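Local coordinates for RimK domain protein ATP-grasp (Sphaerobacter thermophilus, PDB 5I47) that probably binds ATP and a metal ion and acts as an ATP-grasp ligase of the RimK and LysX kind, its substrate not established, at residues R19-A24 / A54-G59; R182-G187 / G192-T197; A252-F257 / G269-F274. All blocks are in the same frame, centred on the assembly; numbering follows the deposited sequence.

Contact 1. Residues R19-A24 / A54-G59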
loop_
_atom_site.group_PDB
_atom_site.type_symbol
_atom_site.label_atom_id
_atom_site.label_comp_id
_atom_site.label_asym_id
_atom_site.label_seq_id
_atom_site.Cartn_x
_atom_site.Cartn_y
_atom_site.Cartn_z
ATOM N N ARG B 19 12.726 -6.299 26.595
ATOM C CA ARG B 19 13.845 -6.389 27.528
ATOM C C ARG B 19 14.629 -7.687 27.363
ATOM O O ARG B 19 15.852 -7.689 27.540
ATOM C CB ARG B 19 13.352 -6.236 28.970
ATOM C CG ARG B 19 12.395 -7.311 29.441
ATOM C CD ARG B 19 11.634 -6.849 30.671
ATOM N NE ARG B 19 11.157 -5.479 30.503
ATOM C CZ ARG B 19 10.035 -5.005 31.036
ATOM N NH1 ARG B 19 9.259 -5.796 31.768
ATOM N NH2 ARG B 19 9.684 -3.742 30.828
ATOM N N LEU B 20 13.950 -8.790 27.025
ATOM C CA LEU B 20 14.656 -10.020 26.676
ATOM C C LEU B 20 15.613 -9.790 25.516
ATOM O O LEU B 20 16.738 -10.308 25.511
ATOM C CB LEU B 20 13.660 -11.124 26.321
ATOM C CG LEU B 20 12.758 -11.653 27.431
ATOM C CD1 LEU B 20 11.804 -12.707 26.884
ATOM C CD2 LEU B 20 13.599 -12.217 28.561
ATOM N N LEU B 21 15.181 -9.016 24.516
ATOM C CA LEU B 21 16.053 -8.704 23.392
ATOM C C LEU B 21 17.210 -7.806 23.810
ATOM O O LEU B 21 18.317 -7.940 23.278
ATOM C CB LEU B 21 15.242 -8.055 22.269
ATOM C CG LEU B 21 14.361 -9.026 21.480
ATOM C CD1 LEU B 21 13.149 -8.317 20.904
ATOM C CD2 LEU B 21 15.166 -9.693 20.375
ATOM N N ILE B 22 16.981 -6.894 24.758
ATOM C CA ILE B 22 18.078 -6.060 25.235
ATOM C C ILE B 22 19.129 -6.909 25.936
ATOM O O ILE B 22 20.330 -6.630 25.835
ATOM C CB ILE B 22 17.541 -4.935 26.139
ATOM C CG1 ILE B 22 16.660 -3.986 25.321
ATOM C CG2 ILE B 22 18.686 -4.171 26.796
ATOM C CD1 ILE B 22 16.431 -2.644 25.967
ATOM N N GLU B 23 18.709 -7.970 26.632
ATOM C CA GLU B 23 19.675 -8.900 27.211
ATOM C C GLU B 23 20.441 -9.636 26.121
ATOM O O GLU B 23 21.676 -9.697 26.148
ATOM C CB GLU B 23 18.969 -9.898 28.131
ATOM C CG GLU B 23 18.305 -9.280 29.350
ATOM C CD GLU B 23 17.639 -10.317 30.241
ATOM O OE1 GLU B 23 18.102 -11.480 30.258
ATOM O OE2 GLU B 23 16.649 -9.969 30.922
ATOM N N ALA B 24 19.720 -10.196 25.146
ATOM C CA ALA B 24 20.366 -10.996 24.111
ATOM C C ALA B 24 21.308 -10.153 23.261
ATOM O O ALA B 24 22.381 -10.622 22.865
ATOM C CB ALA B 24 19.308 -11.674 23.241
ATOM N N ALA B 54 21.679 -1.823 12.901
ATOM C CA ALA B 54 20.479 -2.533 12.483
ATOM C C ALA B 54 19.288 -1.974 13.247
ATOM O O ALA B 54 19.440 -1.358 14.307
ATOM C CB ALA B 54 20.607 -4.041 12.717
ATOM N N ALA B 55 18.098 -2.187 12.686
ATOM C CA ALA B 55 16.842 -1.854 13.340
ATOM C C ALA B 55 15.952 -3.086 13.348
ATOM O O ALA B 55 15.952 -3.869 12.393
ATOM C CB ALA B 55 16.126 -0.695 12.642
ATOM N N LEU B 56 15.205 -3.266 14.433
ATOM C CA LEU B 56 14.306 -4.405 14.579
ATOM C C LEU B 56 12.912 -3.870 14.870
ATOM O O LEU B 56 12.674 -3.300 15.940
ATOM C CB LEU B 56 14.785 -5.347 15.682
ATOM C CG LEU B 56 13.897 -6.539 16.048
ATOM C CD1 LEU B 56 13.664 -7.438 14.848
ATOM C CD2 LEU B 56 14.529 -7.321 17.186
ATOM N N ASP B 57 11.997 -4.038 13.920
ATOM C CA ASP B 57 10.642 -3.522 14.082
ATOM C C ASP B 57 9.881 -4.418 15.046
ATOM O O ASP B 57 9.607 -5.585 14.741
ATOM C CB ASP B 57 9.936 -3.438 12.732
ATOM C CG ASP B 57 8.683 -2.584 12.782
ATOM O OD1 ASP B 57 8.018 -2.548 13.835
ATOM O OD2 ASP B 57 8.363 -1.943 11.764
ATOM N N ARG B 58 9.538 -3.872 16.212
ATOM C CA ARG B 58 8.811 -4.591 17.247
ATOM C C ARG B 58 7.332 -4.230 17.270
ATOM O O ARG B 58 6.646 -4.505 18.262
ATOM C CB ARG B 58 9.445 -4.321 18.614
ATOM C CG ARG B 58 10.898 -4.748 18.718
ATOM C CD ARG B 58 11.017 -6.257 18.775
ATOM N NE ARG B 58 10.072 -6.815 19.734
ATOM C CZ ARG B 58 9.145 -7.718 19.436
ATOM N NH1 ARG B 58 9.049 -8.192 18.202
ATOM N NH2 ARG B 58 8.323 -8.159 20.378
ATOM N N GLY B 59 6.826 -3.619 16.200
ATOM C CA GLY B 59 5.449 -3.192 16.130
ATOM C C GLY B 59 4.610 -4.075 15.217
ATOM O O GLY B 59 5.110 -4.926 14.480
#

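Contact 2. Residues R182-G187 / G192-T197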
loop_
_atom_site.group_PDB
_atom_site.type_symbol
_atom_site.label_atom_id
_atom_site.label_comp_id
_atom_site.label_asym_id
_atom_site.label_seq_id
_atom_site.Cartn_x
_atom_site.Cartn_y
_atom_site.Cartn_z
ATOM N N ARG B 182 -0.114 -21.596 15.503
ATOM C CA ARG B 182 0.706 -20.419 15.240
ATOM C C ARG B 182 2.151 -20.874 15.078
ATOM O O ARG B 182 2.770 -21.331 16.045
ATOM C CB ARG B 182 0.572 -19.407 16.376
ATOM C CG ARG B 182 1.494 -18.217 16.276
ATOM C CD ARG B 182 1.884 -17.748 17.668
ATOM N NE ARG B 182 2.296 -16.350 17.680
ATOM C CZ ARG B 182 2.966 -15.782 18.674
ATOM N NH1 ARG B 182 3.309 -16.497 19.735
ATOM N NH2 ARG B 182 3.300 -14.502 18.602
ATOM N N LEU B 183 2.684 -20.757 13.859
ATOM C CA LEU B 183 4.057 -21.157 13.557
ATOM C C LEU B 183 4.976 -19.966 13.795
ATOM O O LEU B 183 4.894 -18.961 13.080
ATOM C CB LEU B 183 4.179 -21.646 12.116
ATOM C CG LEU B 183 3.224 -22.726 11.609
ATOM C CD1 LEU B 183 3.456 -22.970 10.125
ATOM C CD2 LEU B 183 3.396 -24.012 12.396
ATOM N N VAL B 184 5.860 -20.080 14.783
ATOM C CA VAL B 184 6.751 -18.986 15.161
ATOM C C VAL B 184 8.074 -19.148 14.425
ATOM O O VAL B 184 8.807 -20.117 14.651
ATOM C CB VAL B 184 6.974 -18.944 16.680
ATOM C CG1 VAL B 184 8.026 -17.901 17.032
ATOM C CG2 VAL B 184 5.669 -18.656 17.402
ATOM N N VAL B 185 8.385 -18.196 13.550
ATOM C CA VAL B 185 9.655 -18.160 12.835
ATOM C C VAL B 185 10.489 -17.045 13.449
ATOM O O VAL B 185 10.141 -15.862 13.342
ATOM C CB VAL B 185 9.455 -17.947 11.331
ATOM C CG1 VAL B 185 10.796 -17.940 10.610
ATOM C CG2 VAL B 185 8.540 -19.026 10.771
ATOM N N ALA B 186 11.584 -17.418 14.103
ATOM C CA ALA B 186 12.457 -16.470 14.789
ATOM C C ALA B 186 13.756 -16.327 14.003
ATOM O O ALA B 186 14.833 -16.737 14.438
ATOM C CB ALA B 186 12.714 -16.924 16.232
ATOM N N GLY B 187 13.640 -15.730 12.821
ATOM C CA GLY B 187 14.785 -15.537 11.959
ATOM C C GLY B 187 14.902 -16.600 10.890
ATOM O O GLY B 187 14.203 -16.560 9.873
ATOM N N GLY B 192 9.179 -22.686 17.177
ATOM C CA GLY B 192 8.215 -23.466 17.921
ATOM C C GLY B 192 6.858 -23.403 17.264
ATOM O O GLY B 192 6.591 -22.568 16.396
ATOM N N ILE B 193 6.001 -24.320 17.698
ATOM C CA ILE B 193 4.619 -24.406 17.252
ATOM C C ILE B 193 3.727 -24.217 18.469
ATOM O O ILE B 193 4.006 -24.764 19.541
ATOM C CB ILE B 193 4.336 -25.752 16.556
ATOM C CG1 ILE B 193 5.322 -25.951 15.401
ATOM C CG2 ILE B 193 2.906 -25.814 16.060
ATOM C CD1 ILE B 193 5.140 -27.247 14.649
ATOM N N GLU B 194 2.670 -23.426 18.311
ATOM C CA GLU B 194 1.779 -23.100 19.413
ATOM C C GLU B 194 0.329 -23.246 18.967
ATOM O O GLU B 194 0.028 -23.371 17.777
ATOM C CB GLU B 194 2.047 -21.685 19.939
ATOM C CG GLU B 194 3.402 -21.538 20.609
ATOM C CD GLU B 194 3.704 -20.111 21.021
ATOM O OE1 GLU B 194 3.194 -19.182 20.361
ATOM O OE2 GLU B 194 4.453 -19.921 22.002
ATOM N N GLN B 195 -0.574 -23.239 19.948
ATOM C CA GLN B 195 -2.005 -23.317 19.696
ATOM C C GLN B 195 -2.732 -22.373 20.643
ATOM O O GLN B 195 -2.379 -22.267 21.821
ATOM C CB GLN B 195 -2.527 -24.753 19.858
ATOM C CG GLN B 195 -2.227 -25.386 21.203
ATOM C CD GLN B 195 -2.560 -26.866 21.237
ATOM O OE1 GLN B 195 -2.127 -27.633 20.375
ATOM N NE2 GLN B 195 -3.339 -27.273 22.235
ATOM N N ARG B 196 -3.742 -21.684 20.119
ATOM C CA ARG B 196 -4.458 -20.690 20.904
ATOM C C ARG B 196 -5.328 -21.357 21.965
ATOM O O ARG B 196 -5.832 -22.469 21.784
ATOM C CB ARG B 196 -5.320 -19.813 19.995
ATOM N N THR B 197 -5.498 -20.663 23.087
ATOM C CA THR B 197 -6.356 -21.111 24.184
ATOM C C THR B 197 -7.609 -20.236 24.165
ATOM O O THR B 197 -7.640 -19.155 24.758
ATOM C CB THR B 197 -5.635 -21.031 25.530
ATOM O OG1 THR B 197 -5.571 -19.666 25.962
ATOM C CG2 THR B 197 -4.221 -21.586 25.411
#

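Contact 3. Residues A252-F257 / G269-F274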
loop_
_atom_site.group_PDB
_atom_site.type_symbol
_atom_site.label_atom_id
_atom_site.label_comp_id
_atom_site.label_asym_id
_atom_site.label_seq_id
_atom_site.Cartn_x
_atom_site.Cartn_y
_atom_site.Cartn_z
ATOM N N ALA B 252 1.926 -12.459 10.497
ATOM C CA ALA B 252 2.082 -11.208 11.227
ATOM C C ALA B 252 3.497 -11.114 11.775
ATOM O O ALA B 252 4.246 -12.090 11.791
ATOM C CB ALA B 252 1.067 -11.090 12.370
ATOM N N ASN B 253 3.855 -9.920 12.239
ATOM C CA ASN B 253 5.157 -9.717 12.858
ATOM C C ASN B 253 5.220 -10.442 14.197
ATOM O O ASN B 253 4.226 -10.541 14.922
ATOM C CB ASN B 253 5.433 -8.224 13.056
ATOM C CG ASN B 253 6.887 -7.938 13.380
ATOM O OD1 ASN B 253 7.772 -8.725 13.053
ATOM N ND2 ASN B 253 7.140 -6.808 14.022
ATOM N N LEU B 254 6.406 -10.962 14.523
ATOM C CA LEU B 254 6.604 -11.679 15.784
ATOM C C LEU B 254 6.675 -10.659 16.916
ATOM O O LEU B 254 7.746 -10.232 17.356
ATOM C CB LEU B 254 7.855 -12.545 15.732
ATOM C CG LEU B 254 8.051 -13.447 16.951
ATOM C CD1 LEU B 254 6.884 -14.412 17.088
ATOM C CD2 LEU B 254 9.369 -14.202 16.869
ATOM N N VAL B 255 5.497 -10.258 17.389
ATOM C CA VAL B 255 5.396 -9.287 18.473
ATOM C C VAL B 255 5.373 -9.974 19.829
ATOM O O VAL B 255 6.068 -9.558 20.760
ATOM C CB VAL B 255 4.151 -8.398 18.272
ATOM C CG1 VAL B 255 3.961 -7.478 19.460
ATOM C CG2 VAL B 255 4.275 -7.588 16.989
ATOM N N ASP B 256 4.584 -11.039 19.960
ATOM C CA ASP B 256 4.457 -11.784 21.208
ATOM C C ASP B 256 5.223 -13.096 21.083
ATOM O O ASP B 256 4.762 -14.027 20.417
ATOM C CB ASP B 256 2.990 -12.056 21.539
ATOM C CG ASP B 256 2.092 -10.878 21.234
ATOM O OD1 ASP B 256 2.459 -9.736 21.590
ATOM O OD2 ASP B 256 1.019 -11.095 20.631
ATOM N N PHE B 257 6.391 -13.171 21.718
ATOM C CA PHE B 257 7.058 -14.448 21.945
ATOM C C PHE B 257 7.277 -14.682 23.435
ATOM O O PHE B 257 8.239 -15.338 23.842
ATOM C CB PHE B 257 8.367 -14.550 21.160
ATOM C CG PHE B 257 9.349 -13.443 21.429
ATOM C CD1 PHE B 257 10.315 -13.577 22.414
ATOM C CD2 PHE B 257 9.341 -12.290 20.662
ATOM C CE1 PHE B 257 11.235 -12.572 22.646
ATOM C CE2 PHE B 257 10.255 -11.278 20.891
ATOM C CZ PHE B 257 11.204 -11.421 21.882
ATOM N N GLY B 269 17.274 -14.851 21.739
ATOM C CA GLY B 269 18.626 -15.121 21.278
ATOM C C GLY B 269 18.688 -15.377 19.785
ATOM O O GLY B 269 19.572 -14.864 19.094
HETATM N N MSE B 270 17.750 -16.163 19.268
HETATM C CA MSE B 270 17.681 -16.450 17.841
HETATM C C MSE B 270 17.460 -15.183 17.024
HETATM O O MSE B 270 18.053 -15.006 15.961
HETATM C CB MSE B 270 16.563 -17.450 17.561
HETATM C CG MSE B 270 16.707 -18.752 18.314
HETATM SE SE MSE B 270 15.143 -19.888 18.100
HETATM C CE MSE B 270 15.219 -20.139 16.159
ATOM N N ILE B 271 16.593 -14.305 17.531
ATOM C CA ILE B 271 16.320 -13.043 16.849
ATOM C C ILE B 271 17.565 -12.166 16.839
ATOM O O ILE B 271 17.925 -11.585 15.809
ATOM C CB ILE B 271 15.125 -12.329 17.504
ATOM C CG1 ILE B 271 13.848 -13.142 17.290
ATOM C CG2 ILE B 271 14.968 -10.924 16.950
ATOM C CD1 ILE B 271 12.599 -12.450 17.761
ATOM N N ALA B 272 18.247 -12.067 17.982
ATOM C CA ALA B 272 19.480 -11.288 18.041
ATOM C C ALA B 272 20.544 -11.855 17.112
ATOM O O ALA B 272 21.324 -11.095 16.526
ATOM C CB ALA B 272 20.001 -11.235 19.476
ATOM N N ASP B 273 20.592 -13.182 16.965
ATOM C CA ASP B 273 21.512 -13.787 16.008
ATOM C C ASP B 273 21.115 -13.449 14.578
ATOM O O ASP B 273 21.971 -13.125 13.749
ATOM C CB ASP B 273 21.562 -15.304 16.203
ATOM C CG ASP B 273 22.334 -15.714 17.446
ATOM O OD1 ASP B 273 23.239 -14.960 17.866
ATOM O OD2 ASP B 273 22.040 -16.799 17.998
ATOM N N PHE B 274 19.818 -13.517 14.268
ATOM C CA PHE B 274 19.371 -13.220 12.913
ATOM C C PHE B 274 19.623 -11.765 12.538
ATOM O O PHE B 274 19.840 -11.462 11.361
ATOM C CB PHE B 274 17.887 -13.565 12.767
ATOM C CG PHE B 274 17.344 -13.339 11.383
ATOM C CD1 PHE B 274 17.713 -14.167 10.334
ATOM C CD2 PHE B 274 16.459 -12.300 11.132
ATOM C CE1 PHE B 274 17.216 -13.958 9.061
ATOM C CE2 PHE B 274 15.957 -12.089 9.860
ATOM C CZ PHE B 274 16.336 -12.920 8.825
#

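Contact 1. Residues R19-A24 / A54-G59
In the Rossmann-like pre-ATP-grasp domain, L21 of helix 16-27 reaches down onto L56 of strand 54-57 and R58 just after it. The two leucines point at each other tip to tip: L21 CD2 lies 4.0 Å from L56 CD2, with a backbone separation of 10.0 Å from L21 CA to L56 CA, a span that two leucines, branched at CG, bridge with their methyl groups. L56 carries its CG anti to the backbone N (chi1 175°), and this turns its methyl groups toward the helix. The other methyl of L21 serves a different partner, since L21 CD1 rests 3.6 Å from R58 CD, and at the same distance from R58 NE, approaching the guanidinium obliquely.

Topologically the helix belongs to a beta-alpha-beta crossover: it follows strand 6-10, which runs parallel to and beside strand 54-57, and leads on to strand 31-35. L21 nevertheless reaches past strand 6-10 to L56, on the strand flanking 6-10 on the side away from 31-35; L56 is itself flanked by L9 and V80. Arginine suits position 58 because its aliphatic stem can pack against a leucine while the guanidinium keeps its polar partners. Bent at both chi2 (-73°) and chi3 (-47°), it curls under the leucine, while the buried head finds E18 in a salt bridge through NE and the carbonyl oxygens of L254 and V255 through NH1 and NH2. Just where the strand gives out, D57 OD1 accepts a hydrogen bond from the backbone N of G59 at 2.9 Å in an Asx turn, meeting it nearly along the C-O axis. The same oxygen pairs with R65, consistent with a carboxylate held in its charged form.

Contact 2. Residues R182-G187 / G192-T197
R182 and E194 face each other as a hydrogen-bonded antiparallel pair, and their side chains run alongside one another from the same face of the sheet. The backbones are tied twice, R182 N to E194 O at 2.9 Å and E194 N to R182 O at 3.1 Å. R182 holds CG anti to the backbone N (chi1 174°), which sends its chain alongside E194. There R182 NH1 donates to E194 OE1 at 2.8 Å in a salt bridge that uses the syn lone pair of that oxygen; guanidinium and carboxylate are nearly coplanar, their planes 18° apart. E194 stretches out beyond CG to bring its acid level with the arginine, and OE1 also closes to 3.3 Å from R182 CD. This close-fitting pair lies toward the open end of a beta hairpin, strands 180-187 and 190-196, within the antiparallel sheet of the ATP-grasp domain. NH2 of R182 turns to the carbonyl oxygen of D256, and Y209 adds a cation-pi contact. A leucine in place of R182 would probably leave Y209 without its cation and E194 with only a long, weak ion pair to R263.

Nearer the turn, V184 N reaches G192 O at 3.1 Å, nearly straight along the carbonyl bond, and V184 CG2 lies 3.9 Å from E194 OE1, crossing that chain at a slant. G192, partly exposed, brings no side chain to this pair. On the reverse face the fit is looser: L183 CD2 meets I193 CG1 at 4.1 Å, a pair lying side by side, apolar as suits a face covered by L219 of helix 216-230. Beyond Q195 order fades. R196 and T197 are poorly defined, the arginine modelled only to CB, and T197 is exposed where the second strand passes into a loop.

Contact 3. Residues A252-F257 / G269-F274
L254, the centre of an inverse gamma turn just past strand 246-253, stands opposite I271 of helix 267-275, with 9.9 Å between L254 CA and I271 CA. The turn's own bond, V255 N to N253 O, is weak. The turn carries the chain off the edge strand so that L254 and F257, three residues apart, both look toward the helix.

A single methyl, I271 CD1, does all the touching from the helical side. It lies 3.8 Å from L254 CD2, the two chains meeting at an angle, and 4.1 Å from F257 CE2, approaching the ring obliquely. I271 suits the place because its CG1 branch extends away from the helix, with CD1 swung out far from CA (chi2 -174°), and so brings one apolar end to both a leucine and a ring. F257 comes from the opposite direction; its CG sits between the backbone N and the carbonyl carbon (chi1 56°), a crowded position that turns the ring toward the isoleucine, while the residue itself holds the N-cap position of helix 258-262.

Behind the turn, N253 ND2 bonds to the backbone oxygens of D57 and G59, joining it to the end of strand 54-57 and the loop after it. Around the apolar cluster, L21 of helix 16-27 packs on both F257 and I271, V267 touches L254 and F257, and A186 of strand 180-187 closes on I271.

How the contacts relate
Contact 3 is the hub. Its centre lies about 8 Å from that of contact 1 and about 11 Å from that of contact 2, whereas contacts 1 and 2 are about 18 Å apart, centre to centre, and do not touch. Toward contact 1 it offers I271 CG2, 3.6 Å from both L56 CD2 and L21 CD2, besides the carbonyls gripped by R58, with L254 O 2.6 Å from R58 NH1. Toward contact 2 it presents L254 CD1, 3.7 Å from V184 CG1, and M270 CB, 3.6 Å from A186 O. The 252-257 and 269-274 segments thus tie the pre-ATP-grasp domain to the ATP-grasp sheet, which in this family probably helps to shape the nucleotide site.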